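Side-chain contacts in glutathione S-transferase enzyme with thioredoxin-like domain (Xenorhabdus nematophila, PDB 4L8E), which probably transfers or exchanges glutathione on small-molecule substrates, as a glutathione transferase family member that binds two glutathione molecules per subunit: residues 43-48 with 189-194; 106-109 with 113-116. All blocks are in the same frame, centred on the assembly; numbering follows the deposited sequence.

Overall arrangement
Contact 1 joins helix 37-49 of the thioredoxin-like N-terminal domain to helix 188-197 of the helical C-terminal domain; its centre is about 7 Å from the centre of the chain. Contact 2, whose centre is about 16 Å from it, belongs to the end of helix 99-110 and the linker leading to helix 118-145. In sequence order it falls wholly between the two segments of contact 1, nested inside the loop they close. The two centres are about 12 Å apart and the contacts touch: F45 packs on L106, and E48 on F113. Contact 1 thus lies in the interface between the domains, and contact 2 where the chain passes from one to the other.

Contact 1 (43-48 with 189-194); sequences TLFLEE and ADIAVY
The rings of F45 and Y194 meet aliphatic groups at a slant, each taking one methyl from the opposite helix. CD1 of I191 comes to 4.2 Å from CD2 of F45, while CD1 of L44 approaches CD2 of Y194 to 4.1 Å. L103, L106 and T110 of helix 99-110 also pack on F45, and L217, I220 and Q221 of helix 211-221 on Y194, so each large flat ring can touch the methyl across the interface and a second helix at once. The Y194 ring is held with CG anti to the backbone N (chi1 178°), and its side chain crosses that of L44 at about a right angle.

Between the rings, L44 and I191 form the middle of the contact; their CA atoms, 6.8 Å apart, are the closest pair. The branched isoleucine uses both arms: CG2 rests 4.0 Å from CB of L44, while the longer CG1 arm, beside the backbone N, carries CD1 to F45. L44 similarly divides its work, with CB against I191 and CD1 against Y194 and, at 4.0 Å, the carbonyl O of I191. The short helix segments run closer to antiparallel, at 135°, with their axes 10.1 Å apart, room enough for these medium-sized side chains to mesh.

Polar groups find partners elsewhere: E48 forms a salt bridge with R223, and D190 accepts hydrogen bonds from W216, L181 and S187. The interface between the two domains therefore rests here on shape and exclusion of water, without bonds of fixed direction between these segments.

Contact 2 (106-109 with 113-116); sequences LANK and FLSK
The carbonyl oxygens of A107 and L114 share a water molecule, which lies 2.7 Å from O of L114 and 3.0 Å from O of A107. It is placed to donate to both, although other acceptors nearby compete for its two protons, and it links the helix to the linker beside it. Beside this polar bridge the contact is apolar. CB of A107 meets CB of L114 at 3.8 Å, and the small methyl of alanine suits a place where the linker backbone comes close, with the CA atoms of A107 and F113 5.9 Å apart.

With CG anti to the backbone N (chi1 180°) and chi2 near 67°, L114 brings CD2 to 4.0 Å from OD1 of N108. That oxygen has its polar partner in R121 of helix 118-145, so the leucine methyl merely lies against the amide. L114 also packs on Q124, L125 and I188, where a buried leucine can fill the junction of several helices. F113 adopts a left-handed backbone conformation (phi 66°) where the chain sets off toward helix 118-145. This packing belongs to the interdomain linker of the glutathione transferase fold, where the chain passes from the thioredoxin-like domain to the all-helical domain.

Contact 1 (43-48 with 189-194)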
loop_
_atom_site.group_PDB
_atom_site.type_symbol
_atom_site.label_atom_id
_atom_site.label_comp_id
_atom_site.label_asym_id
_atom_site.label_seq_id
_atom_site.Cartn_x
_atom_site.Cartn_y
_atom_site.Cartn_z
ATOM N N THR A 43 -11.375 4.150 -12.781
ATOM C CA THR A 43 -12.417 4.104 -13.826
ATOM C C THR A 43 -13.027 2.705 -13.967
ATOM O O THR A 43 -14.205 2.580 -14.250
ATOM C CB THR A 43 -11.934 4.626 -15.178
ATOM O OG1 THR A 43 -10.796 3.874 -15.591
ATOM C CG2 THR A 43 -11.591 6.107 -15.084
ATOM N N LEU A 44 -12.253 1.653 -13.733
ATOM C CA LEU A 44 -12.847 0.309 -13.666
ATOM C C LEU A 44 -13.946 0.248 -12.609
ATOM O O LEU A 44 -15.056 -0.233 -12.895
ATOM C CB LEU A 44 -11.789 -0.767 -13.366
ATOM C CG LEU A 44 -10.842 -1.164 -14.497
ATOM C CD1 LEU A 44 -9.750 -2.111 -13.945
ATOM C CD2 LEU A 44 -11.545 -1.829 -15.697
ATOM N N PHE A 45 -13.630 0.714 -11.397
ATOM C CA PHE A 45 -14.583 0.690 -10.307
ATOM C C PHE A 45 -15.823 1.513 -10.692
ATOM O O PHE A 45 -16.929 1.041 -10.572
ATOM C CB PHE A 45 -13.996 1.217 -9.005
ATOM C CG PHE A 45 -14.965 1.154 -7.876
ATOM C CD1 PHE A 45 -15.923 2.145 -7.726
ATOM C CD2 PHE A 45 -14.987 0.089 -7.019
ATOM C CE1 PHE A 45 -16.859 2.069 -6.721
ATOM C CE2 PHE A 45 -15.913 0.015 -6.027
ATOM C CZ PHE A 45 -16.864 1.008 -5.884
ATOM N N LEU A 46 -15.620 2.731 -11.171
ATOM C CA LEU A 46 -16.751 3.633 -11.446
ATOM C C LEU A 46 -17.629 3.088 -12.577
ATOM O O LEU A 46 -18.867 3.226 -12.561
ATOM C CB LEU A 46 -16.231 5.042 -11.769
ATOM C CG LEU A 46 -15.594 5.737 -10.545
ATOM C CD1 LEU A 46 -14.783 6.939 -11.000
ATOM C CD2 LEU A 46 -16.649 6.149 -9.542
ATOM N N GLU A 47 -17.004 2.494 -13.577
ATOM C CA GLU A 47 -17.741 1.897 -14.679
ATOM C C GLU A 47 -18.532 0.636 -14.260
ATOM O O GLU A 47 -19.626 0.387 -14.773
ATOM C CB GLU A 47 -16.812 1.573 -15.837
ATOM C CG GLU A 47 -16.268 2.814 -16.574
ATOM C CD GLU A 47 -17.330 3.643 -17.290
ATOM O OE1 GLU A 47 -18.341 3.080 -17.761
ATOM O OE2 GLU A 47 -17.106 4.874 -17.432
ATOM N N GLU A 48 -17.970 -0.140 -13.332
ATOM C CA GLU A 48 -18.687 -1.296 -12.775
ATOM C C GLU A 48 -19.951 -0.870 -12.022
ATOM O O GLU A 48 -21.007 -1.495 -12.157
ATOM C CB GLU A 48 -17.784 -2.095 -11.825
ATOM C CG GLU A 48 -16.638 -2.821 -12.484
ATOM C CD GLU A 48 -17.040 -4.102 -13.228
ATOM O OE1 GLU A 48 -18.240 -4.492 -13.267
ATOM O OE2 GLU A 48 -16.120 -4.733 -13.799
ATOM N N ALA A 189 -9.901 -5.883 -4.786
ATOM C CA ALA A 189 -8.565 -6.500 -4.866
ATOM C C ALA A 189 -8.223 -6.803 -6.338
ATOM O O ALA A 189 -7.141 -6.494 -6.808
ATOM C CB ALA A 189 -8.503 -7.748 -4.033
ATOM N N ASP A 190 -9.166 -7.391 -7.053
ATOM C CA ASP A 190 -8.961 -7.714 -8.458
ATOM C C ASP A 190 -8.838 -6.443 -9.310
ATOM O O ASP A 190 -8.012 -6.359 -10.241
ATOM C CB ASP A 190 -10.119 -8.544 -8.987
ATOM C CG ASP A 190 -10.349 -9.797 -8.202
ATOM O OD1 ASP A 190 -9.631 -10.816 -8.448
ATOM O OD2 ASP A 190 -11.274 -9.772 -7.352
ATOM N N ILE A 191 -9.691 -5.465 -9.019
ATOM C CA ILE A 191 -9.674 -4.193 -9.745
ATOM C C ILE A 191 -8.315 -3.507 -9.576
ATOM O O ILE A 191 -7.791 -2.914 -10.529
ATOM C CB ILE A 191 -10.829 -3.279 -9.271
ATOM C CG1 ILE A 191 -12.184 -3.877 -9.675
ATOM C CG2 ILE A 191 -10.592 -1.851 -9.723
ATOM C CD1 ILE A 191 -13.366 -3.223 -8.976
ATOM N N ALA A 192 -7.731 -3.597 -8.385
ATOM C CA ALA A 192 -6.431 -2.994 -8.134
ATOM C C ALA A 192 -5.307 -3.693 -8.920
ATOM O O ALA A 192 -4.387 -3.029 -9.433
ATOM C CB ALA A 192 -6.117 -3.000 -6.646
ATOM N N VAL A 193 -5.377 -5.008 -9.014
ATOM C CA VAL A 193 -4.323 -5.805 -9.643
ATOM C C VAL A 193 -4.406 -5.784 -11.170
ATOM O O VAL A 193 -3.389 -5.709 -11.872
ATOM C CB VAL A 193 -4.346 -7.248 -9.132
ATOM C CG1 VAL A 193 -3.336 -8.139 -9.863
ATOM C CG2 VAL A 193 -4.000 -7.264 -7.622
ATOM N N TYR A 194 -5.611 -5.826 -11.702
ATOM C CA TYR A 194 -5.754 -6.002 -13.137
ATOM C C TYR A 194 -4.971 -5.021 -14.021
ATOM O O TYR A 194 -4.322 -5.426 -14.964
ATOM C CB TYR A 194 -7.237 -6.054 -13.553
ATOM C CG TYR A 194 -7.438 -6.180 -15.032
ATOM C CD1 TYR A 194 -7.394 -7.422 -15.667
ATOM C CD2 TYR A 194 -7.646 -5.066 -15.817
ATOM C CE1 TYR A 194 -7.571 -7.556 -17.026
ATOM C CE2 TYR A 194 -7.822 -5.188 -17.195
ATOM C CZ TYR A 194 -7.787 -6.426 -17.790
ATOM O OH TYR A 194 -7.976 -6.519 -19.139
#

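Contact 2 (106-109 with 113-116)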
loop_
_atom_site.group_PDB
_atom_site.type_symbol
_atom_site.label_atom_id
_atom_site.label_comp_id
_atom_site.label_asym_id
_atom_site.label_seq_id
_atom_site.Cartn_x
_atom_site.Cartn_y
_atom_site.Cartn_z
ATOM N N LEU A 106 -14.838 4.293 -1.951
ATOM C CA LEU A 106 -15.944 4.116 -2.893
ATOM C C LEU A 106 -16.689 2.797 -2.652
ATOM O O LEU A 106 -17.911 2.734 -2.801
ATOM C CB LEU A 106 -15.440 4.181 -4.340
ATOM C CG LEU A 106 -14.991 5.585 -4.788
ATOM C CD1 LEU A 106 -14.419 5.516 -6.192
ATOM C CD2 LEU A 106 -16.122 6.558 -4.703
ATOM N N ALA A 107 -15.942 1.750 -2.324
ATOM C CA ALA A 107 -16.573 0.457 -2.022
ATOM C C ALA A 107 -17.470 0.600 -0.803
ATOM O O ALA A 107 -18.580 0.078 -0.787
ATOM C CB ALA A 107 -15.513 -0.609 -1.834
ATOM N N ASN A 108 -17.026 1.352 0.212
ATOM C CA ASN A 108 -17.837 1.580 1.407
ATOM C C ASN A 108 -19.050 2.437 1.124
ATOM O O ASN A 108 -20.141 2.162 1.598
ATOM C CB ASN A 108 -17.011 2.223 2.529
ATOM C CG ASN A 108 -16.032 1.266 3.161
ATOM O OD1 ASN A 108 -16.178 0.054 3.043
ATOM N ND2 ASN A 108 -15.033 1.804 3.868
ATOM N N LYS A 109 -18.864 3.475 0.324
ATOM C CA LYS A 109 -19.954 4.388 -0.014
ATOM C C LYS A 109 -21.068 3.692 -0.802
ATOM O O LYS A 109 -22.241 3.878 -0.512
ATOM C CB LYS A 109 -19.425 5.573 -0.812
ATOM C CG LYS A 109 -20.491 6.633 -1.024
ATOM C CD LYS A 109 -19.944 7.908 -1.614
ATOM C CE LYS A 109 -21.013 9.003 -1.501
ATOM N NZ LYS A 109 -20.808 10.042 -2.481
ATOM N N PHE A 113 -18.379 -4.335 -4.377
ATOM C CA PHE A 113 -17.024 -4.824 -4.655
ATOM C C PHE A 113 -16.123 -4.952 -3.427
ATOM O O PHE A 113 -14.900 -4.986 -3.532
ATOM C CB PHE A 113 -16.384 -4.062 -5.828
ATOM C CG PHE A 113 -17.183 -4.206 -7.083
ATOM C CD1 PHE A 113 -17.242 -5.417 -7.750
ATOM C CD2 PHE A 113 -17.966 -3.161 -7.542
ATOM C CE1 PHE A 113 -18.028 -5.573 -8.860
ATOM C CE2 PHE A 113 -18.786 -3.306 -8.672
ATOM C CZ PHE A 113 -18.816 -4.500 -9.335
ATOM N N LEU A 114 -16.756 -5.098 -2.267
ATOM C CA LEU A 114 -16.030 -5.391 -1.042
ATOM C C LEU A 114 -17.044 -5.950 -0.073
ATOM O O LEU A 114 -18.112 -5.359 0.169
ATOM C CB LEU A 114 -15.399 -4.128 -0.471
ATOM C CG LEU A 114 -14.614 -4.297 0.818
ATOM C CD1 LEU A 114 -13.378 -5.137 0.574
ATOM C CD2 LEU A 114 -14.211 -2.961 1.355
ATOM N N SER A 115 -16.755 -7.131 0.442
ATOM C CA SER A 115 -17.714 -7.812 1.269
ATOM C C SER A 115 -17.953 -7.067 2.581
ATOM O O SER A 115 -17.060 -6.365 3.066
ATOM C CB SER A 115 -17.206 -9.216 1.561
ATOM O OG SER A 115 -18.114 -9.896 2.406
ATOM N N LYS A 116 -19.147 -7.263 3.156
ATOM C CA LYS A 116 -19.446 -6.753 4.497
ATOM C C LYS A 116 -19.190 -7.820 5.577
ATOM O O LYS A 116 -19.195 -7.517 6.766
ATOM C CB LYS A 116 -20.896 -6.282 4.575
ATOM C CG LYS A 116 -21.331 -5.489 3.350
ATOM C CD LYS A 116 -21.420 -4.001 3.611
ATOM C CE LYS A 116 -22.079 -3.298 2.430
ATOM N NZ LYS A 116 -22.759 -2.025 2.816
HETATM O O HOH W 1 -18.877 -2.750 0.125
#